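Local coordinates for protein toll (Drosophila melanogaster, PDB 4LXR) that binds the cleaved, activated form of the cytokine Spätzle as a cell-surface receptor and switches on Toll signalling in embryonic dorsal-ventral patterning and antifungal defence, at residues P632-L637 / E665-L670; L654-P657 / G663-S666. All blocks are in the same frame, centred on the assembly; numbering follows the deposited sequence.

Contact 1 (P632-L637 / E665-L670); sequences PRLPNL and ESVTSL. With NAG (2-acetamido-2-deoxy-beta-D-glucopyranose), chain K.
In the second, C-terminal leucine-rich-repeat block of the Toll ectodomain, L634 and L637 on the loop between strands 618-622 and 643-647 pack against S666 and V667, on the approach to strand 669-671. The contact thus spans neighbouring turns of the solenoid: the loop after strand 618-622, in the cysteine-rich N-terminal capping (LRRNT) region of this block, leans on the turn that opens the repeat beginning at S666. L637 comes alongside the serine, its CB 3.9 Å from CB of S666, while its CD2 makes a van der Waals contact with the carbonyl oxygen of S666. Turning CG of L637 anti to the backbone N (chi1 -170°) carries the isobutyl group alongside S666. L634 makes a looser apolar touch, crossing V667 at about a right angle, with its CD1 4.2 Å from CG2 of V667. Behind these side chains L634 rests on L646 and L637 on M644, both of strand 643-647, while OG1 of T668 accepts a hydrogen bond from the backbone N of M644.

The polar link across the contact runs through two waters. One donates to OD1 of N636 and, at 2.7 Å, to OE2 of E665, tying the amide to the carboxylate. The other accepts from the backbone N of L637 and donates to OG of S666, with a weak third bond to OD1 of N636; the amide oxygen therefore draws on both waters. The serine hydroxyl in turn gives its proton to a sugar of an N-linked glycan: OG of S666 donates to O7 of the chain K NAG at 3.0 Å. The methyl carbon of the same acetamido group, C8 of that NAG, sits 3.9 Å from CG of E665.

Contact 2 (L654-P657 / G663-S666); sequences LRLP and GYES. With NAG (2-acetamido-2-deoxy-beta-D-glucopyranose), chain K; NAG (2-acetamido-2-deoxy-beta-D-glucopyranose), chain G.
P657 packs over one face of the Y664 ring in a CH-pi contact that joins the outgoing loop of one leucine-rich repeat to the turn leading into the next. CG of P657 stands 3.5 Å from the centroid of the Y664 ring and only 3° off its normal, so the pyrrolidine corner points straight down onto the middle of that face. CD of P657 follows over the CZ side of the ring, and the carbonyl oxygen of P657 approaches CE2 of Y664 at 3.6 Å. CG of Y664 is anti to the backbone N (chi1 178°), which extends the phenol away from its own turn and under the proline. At the far end of the ring, L656 lies against the phenol oxygen, its CB 3.7 Å from OH of Y664, and its side chain crosses the tyrosine at about a right angle. That hydroxyl is hydrogen-bonded to the backbone O of Q684, in the following repeat. The tyrosine's own turn is held by a backbone bond from N of S666 to O of G663. An alanine at Y664 is likely to leave CG of P657 without its aromatic partner and the carbonyl of Q684 without the phenol. The chemistry implies a division of labour: the ring face supplies apolar packing within the loop, while the buried hydroxyl has its polar need met by the neighbouring repeat.

Overall arrangement
Contacts 1 and 2 sit side by side, their centres about 7 Å apart, and share E665 and S666. Y664 bridges them: while its ring serves contact 2, its CA lies 3.7 Å from CD1 of L634 in contact 1, and its OH lies 4.0 Å from CD1 of L670. The one short turn at 663-666 thereby packs against two successive coils of the solenoid, at 632-637 and 654-657. E665 and S666, common to the two segment pairs, meet the chain K NAG, and the segment 654-657 also meets a second sugar, where CD2 of L654 is 3.3 Å from O7 of the chain G NAG. These sugars are attached to the receptor itself, and neither marks a ligand-binding pocket.

Contact 1 (P632-L637 / E665-L670)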
ATOM      1  N   PRO A 632      54.392  -6.172  30.523  1.00 61.64           N
ATOM      2  CA  PRO A 632      53.606  -5.531  31.585  1.00 62.27           C
ATOM      3  C   PRO A 632      52.657  -6.513  32.259  1.00 60.05           C
ATOM      4  O   PRO A 632      52.401  -7.589  31.716  1.00 61.74           O
ATOM      5  CB  PRO A 632      52.815  -4.462  30.833  1.00 55.70           C
ATOM      6  CG  PRO A 632      52.665  -5.006  29.463  1.00 57.04           C
ATOM      7  CD  PRO A 632      53.941  -5.770  29.180  1.00 58.62           C
ATOM      8  N   ARG A 633      52.165  -6.138  33.435  1.00 67.49           N
ATOM      9  CA  ARG A 633      51.152  -6.891  34.178  1.00 65.19           C
ATOM     10  C   ARG A 633      49.955  -7.271  33.311  1.00 61.62           C
ATOM     11  O   ARG A 633      49.277  -6.397  32.770  1.00 61.64           O
ATOM     12  CB  ARG A 633      50.657  -6.044  35.347  1.00 62.97           C
ATOM     13  CG  ARG A 633      51.756  -5.482  36.223  1.00 77.37           C
ATOM     14  CD  ARG A 633      51.162  -4.670  37.376  1.00 94.17           C
ATOM     15  NE  ARG A 633      52.114  -4.483  38.469  1.00103.83           N
ATOM     16  CZ  ARG A 633      51.840  -3.836  39.597  1.00108.97           C
ATOM     17  NH1 ARG A 633      50.641  -3.304  39.786  1.00111.58           N
ATOM     18  NH2 ARG A 633      52.769  -3.720  40.538  1.00112.42           N
ATOM     19  N   LEU A 634      49.685  -8.570  33.200  1.00 56.48           N
ATOM     20  CA  LEU A 634      48.619  -9.069  32.324  1.00 62.47           C
ATOM     21  C   LEU A 634      47.371  -9.478  33.103  1.00 57.26           C
ATOM     22  O   LEU A 634      47.468  -9.939  34.237  1.00 69.53           O
ATOM     23  CB  LEU A 634      49.122 -10.249  31.470  1.00 52.63           C
ATOM     24  CG  LEU A 634      50.275  -9.948  30.509  1.00 50.67           C
ATOM     25  CD1 LEU A 634      50.656 -11.176  29.646  1.00 48.20           C
ATOM     26  CD2 LEU A 634      49.945  -8.756  29.626  1.00 50.69           C
ATOM     27  N   PRO A 635      46.189  -9.313  32.488  1.00 60.21           N
ATOM     28  CA  PRO A 635      44.944  -9.749  33.126  1.00 63.37           C
ATOM     29  C   PRO A 635      44.818 -11.260  33.092  1.00 58.35           C
ATOM     30  O   PRO A 635      45.331 -11.889  32.177  1.00 61.95           O
ATOM     31  CB  PRO A 635      43.862  -9.126  32.239  1.00 62.79           C
ATOM     32  CG  PRO A 635      44.504  -8.986  30.904  1.00 57.14           C
ATOM     33  CD  PRO A 635      45.948  -8.678  31.179  1.00 57.67           C
ATOM     34  N   ASN A 636      44.143 -11.833  34.080  1.00 69.57           N
ATOM     35  CA  ASN A 636      43.891 -13.269  34.097  1.00 69.49           C
ATOM     36  C   ASN A 636      42.962 -13.715  32.971  1.00 64.10           C
ATOM     37  O   ASN A 636      42.045 -12.990  32.583  1.00 69.07           O
ATOM     38  CB  ASN A 636      43.320 -13.685  35.452  1.00 76.00           C
ATOM     39  CG  ASN A 636      44.367 -14.294  36.357  1.00 82.96           C
ATOM     40  OD1 ASN A 636      44.295 -15.476  36.699  1.00 91.64           O
ATOM     41  ND2 ASN A 636      45.363 -13.500  36.733  1.00 79.81           N
ATOM     42  N   LEU A 637      43.201 -14.912  32.449  1.00 63.05           N
ATOM     43  CA  LEU A 637      42.368 -15.451  31.378  1.00 67.76           C
ATOM     44  C   LEU A 637      41.108 -16.105  31.936  1.00 78.20           C
ATOM     45  O   LEU A 637      41.191 -17.015  32.764  1.00 74.29           O
ATOM     46  CB  LEU A 637      43.149 -16.468  30.548  1.00 58.46           C
ATOM     47  CG  LEU A 637      42.477 -16.938  29.257  1.00 58.40           C
ATOM     48  CD1 LEU A 637      42.223 -15.747  28.340  1.00 56.71           C
ATOM     49  CD2 LEU A 637      43.328 -18.000  28.555  1.00 57.93           C
ATOM     50  N   GLU A 665      50.954 -16.609  32.412  1.00 62.32           N
ATOM     51  CA  GLU A 665      51.046 -18.072  32.486  1.00 61.01           C
ATOM     52  C   GLU A 665      50.064 -18.799  31.566  1.00 55.54           C
ATOM     53  O   GLU A 665      50.197 -20.001  31.341  1.00 62.27           O
ATOM     54  CB  GLU A 665      50.823 -18.555  33.921  1.00 68.81           C
ATOM     55  CG  GLU A 665      49.417 -18.310  34.458  1.00 72.97           C
ATOM     56  CD  GLU A 665      49.220 -18.870  35.855  1.00 77.76           C
ATOM     57  OE1 GLU A 665      50.140 -19.546  36.362  1.00 76.52           O
ATOM     58  OE2 GLU A 665      48.145 -18.631  36.448  1.00 84.48           O
ATOM     59  N   SER A 666      49.078 -18.073  31.047  1.00 50.56           N
ATOM     60  CA  SER A 666      47.979 -18.678  30.296  1.00 47.47           C
ATOM     61  C   SER A 666      48.014 -18.294  28.831  1.00 45.32           C
ATOM     62  O   SER A 666      47.141 -18.687  28.067  1.00 44.90           O
ATOM     63  CB  SER A 666      46.642 -18.218  30.877  1.00 52.57           C
ATOM     64  OG  SER A 666      46.690 -18.194  32.286  1.00 54.68           O
ATOM     65  N   VAL A 667      49.002 -17.485  28.461  1.00 52.93           N
ATOM     66  CA  VAL A 667      49.193 -17.049  27.082  1.00 43.38           C
ATOM     67  C   VAL A 667      49.385 -18.250  26.153  1.00 45.48           C
ATOM     68  O   VAL A 667      50.161 -19.160  26.455  1.00 40.29           O
ATOM     69  CB  VAL A 667      50.435 -16.135  26.965  1.00 42.21           C
ATOM     70  CG1 VAL A 667      50.871 -15.980  25.500  1.00 39.72           C
ATOM     71  CG2 VAL A 667      50.172 -14.780  27.622  1.00 43.39           C
ATOM     72  N   THR A 668      48.665 -18.257  25.033  1.00 40.95           N
ATOM     73  CA  THR A 668      48.803 -19.337  24.060  1.00 43.11           C
ATOM     74  C   THR A 668      49.577 -18.902  22.813  1.00 37.88           C
ATOM     75  O   THR A 668      50.019 -19.729  22.015  1.00 35.92           O
ATOM     76  CB  THR A 668      47.431 -19.898  23.647  1.00 41.32           C
ATOM     77  OG1 THR A 668      46.686 -18.889  22.961  1.00 39.18           O
ATOM     78  CG2 THR A 668      46.668 -20.351  24.859  1.00 40.96           C
ATOM     79  N   SER A 669      49.749 -17.598  22.650  1.00 40.13           N
ATOM     80  CA  SER A 669      50.406 -17.074  21.464  1.00 35.34           C
ATOM     81  C   SER A 669      51.285 -15.901  21.861  1.00 35.71           C
ATOM     82  O   SER A 669      50.782 -14.889  22.369  1.00 37.03           O
ATOM     83  CB  SER A 669      49.359 -16.599  20.458  1.00 44.13           C
ATOM     84  OG  SER A 669      49.731 -16.920  19.139  1.00 51.88           O
ATOM     85  N   LEU A 670      52.593 -16.040  21.654  1.00 34.79           N
ATOM     86  CA  LEU A 670      53.536 -14.963  21.912  1.00 35.23           C
ATOM     87  C   LEU A 670      54.014 -14.380  20.595  1.00 38.45           C
ATOM     88  O   LEU A 670      54.655 -15.066  19.802  1.00 40.85           O
ATOM     89  CB  LEU A 670      54.741 -15.463  22.705  1.00 37.88           C
ATOM     90  CG  LEU A 670      54.580 -15.616  24.212  1.00 41.06           C
ATOM     91  CD1 LEU A 670      55.795 -16.322  24.839  1.00 37.02           C
ATOM     92  CD2 LEU A 670      54.343 -14.243  24.847  1.00 38.40           C
TER
HETATM   93  C1  NAG K2014      46.153 -24.251  30.014  1.00 53.92           C
HETATM   94  C2  NAG K2014      45.712 -23.718  31.378  1.00 67.83           C
HETATM   95  C3  NAG K2014      44.847 -24.755  32.086  1.00 74.88           C
HETATM   96  C4  NAG K2014      43.668 -25.144  31.205  1.00 75.79           C
HETATM   97  C5  NAG K2014      44.157 -25.601  29.830  1.00 69.51           C
HETATM   98  C6  NAG K2014      43.027 -25.847  28.858  1.00 66.64           C
HETATM   99  C7  NAG K2014      47.148 -22.092  32.532  1.00 62.83           C
HETATM  100  C8  NAG K2014      48.363 -21.903  33.391  1.00 54.83           C
HETATM  101  N2  NAG K2014      46.856 -23.355  32.203  1.00 66.94           N
HETATM  102  O3  NAG K2014      44.379 -24.237  33.328  1.00 77.63           O
HETATM  103  O4  NAG K2014      42.941 -26.199  31.825  1.00 79.08           O
HETATM  104  O5  NAG K2014      44.996 -24.597  29.235  1.00 60.17           O
HETATM  105  O6  NAG K2014      42.545 -24.629  28.308  1.00 66.40           O
HETATM  106  O7  NAG K2014      46.464 -21.140  32.145  1.00 60.30           O
HETATM  107  O   HOH W   1      46.912 -16.423  35.527  1.00 44.96           O
HETATM  108  O   HOH W   2      44.913 -16.804  34.006  1.00 58.61           O

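Contact 2 (L654-P657 / G663-S666)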
ATOM      1  N   LEU A 654      63.712  -6.754  26.865  1.00 48.96           N
ATOM      2  CA  LEU A 654      65.050  -7.194  27.228  1.00 58.89           C
ATOM      3  C   LEU A 654      65.047  -8.653  27.670  1.00 55.66           C
ATOM      4  O   LEU A 654      65.992  -9.388  27.409  1.00 56.21           O
ATOM      5  CB  LEU A 654      65.625  -6.305  28.326  1.00 54.94           C
ATOM      6  CG  LEU A 654      65.772  -4.825  27.960  1.00 55.24           C
ATOM      7  CD1 LEU A 654      66.285  -4.045  29.151  1.00 57.21           C
ATOM      8  CD2 LEU A 654      66.682  -4.639  26.737  1.00 53.63           C
ATOM      9  N   ARG A 655      63.968  -9.065  28.324  1.00 51.42           N
ATOM     10  CA  ARG A 655      63.848 -10.425  28.821  1.00 53.46           C
ATOM     11  C   ARG A 655      62.362 -10.770  28.953  1.00 53.41           C
ATOM     12  O   ARG A 655      61.518  -9.881  28.940  1.00 57.56           O
ATOM     13  CB  ARG A 655      64.559 -10.537  30.171  1.00 61.31           C
ATOM     14  CG  ARG A 655      64.733 -11.948  30.705  1.00 67.51           C
ATOM     15  CD  ARG A 655      65.441 -11.953  32.072  1.00 82.47           C
ATOM     16  NE  ARG A 655      66.717 -11.235  32.052  1.00 90.65           N
ATOM     17  CZ  ARG A 655      67.833 -11.690  31.482  1.00 94.50           C
ATOM     18  NH1 ARG A 655      67.841 -12.869  30.866  1.00 95.40           N
ATOM     19  NH2 ARG A 655      68.943 -10.960  31.518  1.00 94.01           N
ATOM     20  N   LEU A 656      62.041 -12.057  29.043  1.00 50.54           N
ATOM     21  CA  LEU A 656      60.680 -12.491  29.318  1.00 45.62           C
ATOM     22  C   LEU A 656      60.546 -12.812  30.808  1.00 53.62           C
ATOM     23  O   LEU A 656      61.536 -13.141  31.467  1.00 52.95           O
ATOM     24  CB  LEU A 656      60.335 -13.718  28.479  1.00 43.51           C
ATOM     25  CG  LEU A 656      60.265 -13.514  26.964  1.00 42.10           C
ATOM     26  CD1 LEU A 656      59.989 -14.834  26.248  1.00 39.75           C
ATOM     27  CD2 LEU A 656      59.205 -12.474  26.597  1.00 41.49           C
ATOM     28  N   PRO A 657      59.324 -12.706  31.355  1.00 54.89           N
ATOM     29  CA  PRO A 657      59.145 -13.106  32.754  1.00 55.81           C
ATOM     30  C   PRO A 657      59.037 -14.625  32.824  1.00 55.85           C
ATOM     31  O   PRO A 657      59.006 -15.269  31.769  1.00 47.52           O
ATOM     32  CB  PRO A 657      57.811 -12.453  33.130  1.00 51.17           C
ATOM     33  CG  PRO A 657      57.050 -12.418  31.854  1.00 63.37           C
ATOM     34  CD  PRO A 657      58.078 -12.189  30.762  1.00 59.59           C
ATOM     35  N   GLY A 663      48.407 -14.254  34.678  1.00 57.87           N
ATOM     36  CA  GLY A 663      48.024 -13.791  33.353  1.00 54.19           C
ATOM     37  C   GLY A 663      48.930 -14.354  32.266  1.00 53.58           C
ATOM     38  O   GLY A 663      48.500 -15.143  31.422  1.00 54.34           O
ATOM     39  N   TYR A 664      50.198 -13.950  32.306  1.00 55.22           N
ATOM     40  CA  TYR A 664      51.224 -14.404  31.377  1.00 48.48           C
ATOM     41  C   TYR A 664      51.351 -15.934  31.334  1.00 60.17           C
ATOM     42  O   TYR A 664      51.797 -16.495  30.331  1.00 55.62           O
ATOM     43  CB  TYR A 664      52.568 -13.757  31.753  1.00 52.20           C
ATOM     44  CG  TYR A 664      53.756 -14.180  30.900  1.00 53.64           C
ATOM     45  CD1 TYR A 664      54.051 -13.523  29.713  1.00 52.67           C
ATOM     46  CD2 TYR A 664      54.589 -15.226  31.291  1.00 53.41           C
ATOM     47  CE1 TYR A 664      55.130 -13.889  28.942  1.00 46.25           C
ATOM     48  CE2 TYR A 664      55.681 -15.609  30.515  1.00 45.16           C
ATOM     49  CZ  TYR A 664      55.942 -14.935  29.343  1.00 50.02           C
ATOM     50  OH  TYR A 664      57.017 -15.300  28.553  1.00 42.25           O
ATOM     51  N   GLU A 665      50.954 -16.609  32.412  1.00 62.32           N
ATOM     52  CA  GLU A 665      51.046 -18.072  32.486  1.00 61.01           C
ATOM     53  C   GLU A 665      50.064 -18.799  31.566  1.00 55.54           C
ATOM     54  O   GLU A 665      50.197 -20.001  31.341  1.00 62.27           O
ATOM     55  CB  GLU A 665      50.823 -18.555  33.921  1.00 68.81           C
ATOM     56  CG  GLU A 665      49.417 -18.310  34.458  1.00 72.97           C
ATOM     57  CD  GLU A 665      49.220 -18.870  35.855  1.00 77.76           C
ATOM     58  OE1 GLU A 665      50.140 -19.546  36.362  1.00 76.52           O
ATOM     59  OE2 GLU A 665      48.145 -18.631  36.448  1.00 84.48           O
ATOM     60  N   SER A 666      49.078 -18.073  31.047  1.00 50.56           N
ATOM     61  CA  SER A 666      47.979 -18.678  30.296  1.00 47.47           C
ATOM     62  C   SER A 666      48.014 -18.294  28.831  1.00 45.32           C
ATOM     63  O   SER A 666      47.141 -18.687  28.067  1.00 44.90           O
ATOM     64  CB  SER A 666      46.642 -18.218  30.877  1.00 52.57           C
ATOM     65  OG  SER A 666      46.690 -18.194  32.286  1.00 54.68           O
TER
HETATM   66  C1  NAG K2014      46.153 -24.251  30.014  1.00 53.92           C
HETATM   67  C2  NAG K2014      45.712 -23.718  31.378  1.00 67.83           C
HETATM   68  C3  NAG K2014      44.847 -24.755  32.086  1.00 74.88           C
HETATM   69  C4  NAG K2014      43.668 -25.144  31.205  1.00 75.79           C
HETATM   70  C5  NAG K2014      44.157 -25.601  29.830  1.00 69.51           C
HETATM   71  C6  NAG K2014      43.027 -25.847  28.858  1.00 66.64           C
HETATM   72  C7  NAG K2014      47.148 -22.092  32.532  1.00 62.83           C
HETATM   73  C8  NAG K2014      48.363 -21.903  33.391  1.00 54.83           C
HETATM   74  N2  NAG K2014      46.856 -23.355  32.203  1.00 66.94           N
HETATM   75  O3  NAG K2014      44.379 -24.237  33.328  1.00 77.63           O
HETATM   76  O4  NAG K2014      42.941 -26.199  31.825  1.00 79.08           O
HETATM   77  O5  NAG K2014      44.996 -24.597  29.235  1.00 60.17           O
HETATM   78  O6  NAG K2014      42.545 -24.629  28.308  1.00 66.40           O
HETATM   79  O7  NAG K2014      46.464 -21.140  32.145  1.00 60.30           O
HETATM   80  C1  NAG G   1      67.490  -2.620  21.666  1.00 43.69           C
HETATM   81  C2  NAG G   1      68.136  -1.412  22.345  1.00 52.22           C
HETATM   82  C3  NAG G   1      68.309  -0.273  21.340  1.00 64.28           C
HETATM   83  C4  NAG G   1      69.028  -0.753  20.085  1.00 69.41           C
HETATM   84  C5  NAG G   1      68.353  -2.006  19.529  1.00 67.74           C
HETATM   85  C6  NAG G   1      69.114  -2.637  18.385  1.00 73.88           C
HETATM   86  C7  NAG G   1      67.457  -1.440  24.716  1.00 60.41           C
HETATM   87  C8  NAG G   1      66.516  -0.861  25.735  1.00 54.90           C
HETATM   88  N2  NAG G   1      67.327  -0.969  23.471  1.00 57.07           N
HETATM   89  O3  NAG G   1      69.028   0.804  21.931  1.00 64.97           O
HETATM   90  O4  NAG G   1      68.971   0.286  19.114  1.00 73.02           O
HETATM   91  O5  NAG G   1      68.263  -3.006  20.552  1.00 60.61           O
HETATM   92  O6  NAG G   1      68.327  -2.681  17.203  1.00 81.73           O
HETATM   93  O7  NAG G   1      68.291  -2.292  25.008  1.00 64.04           O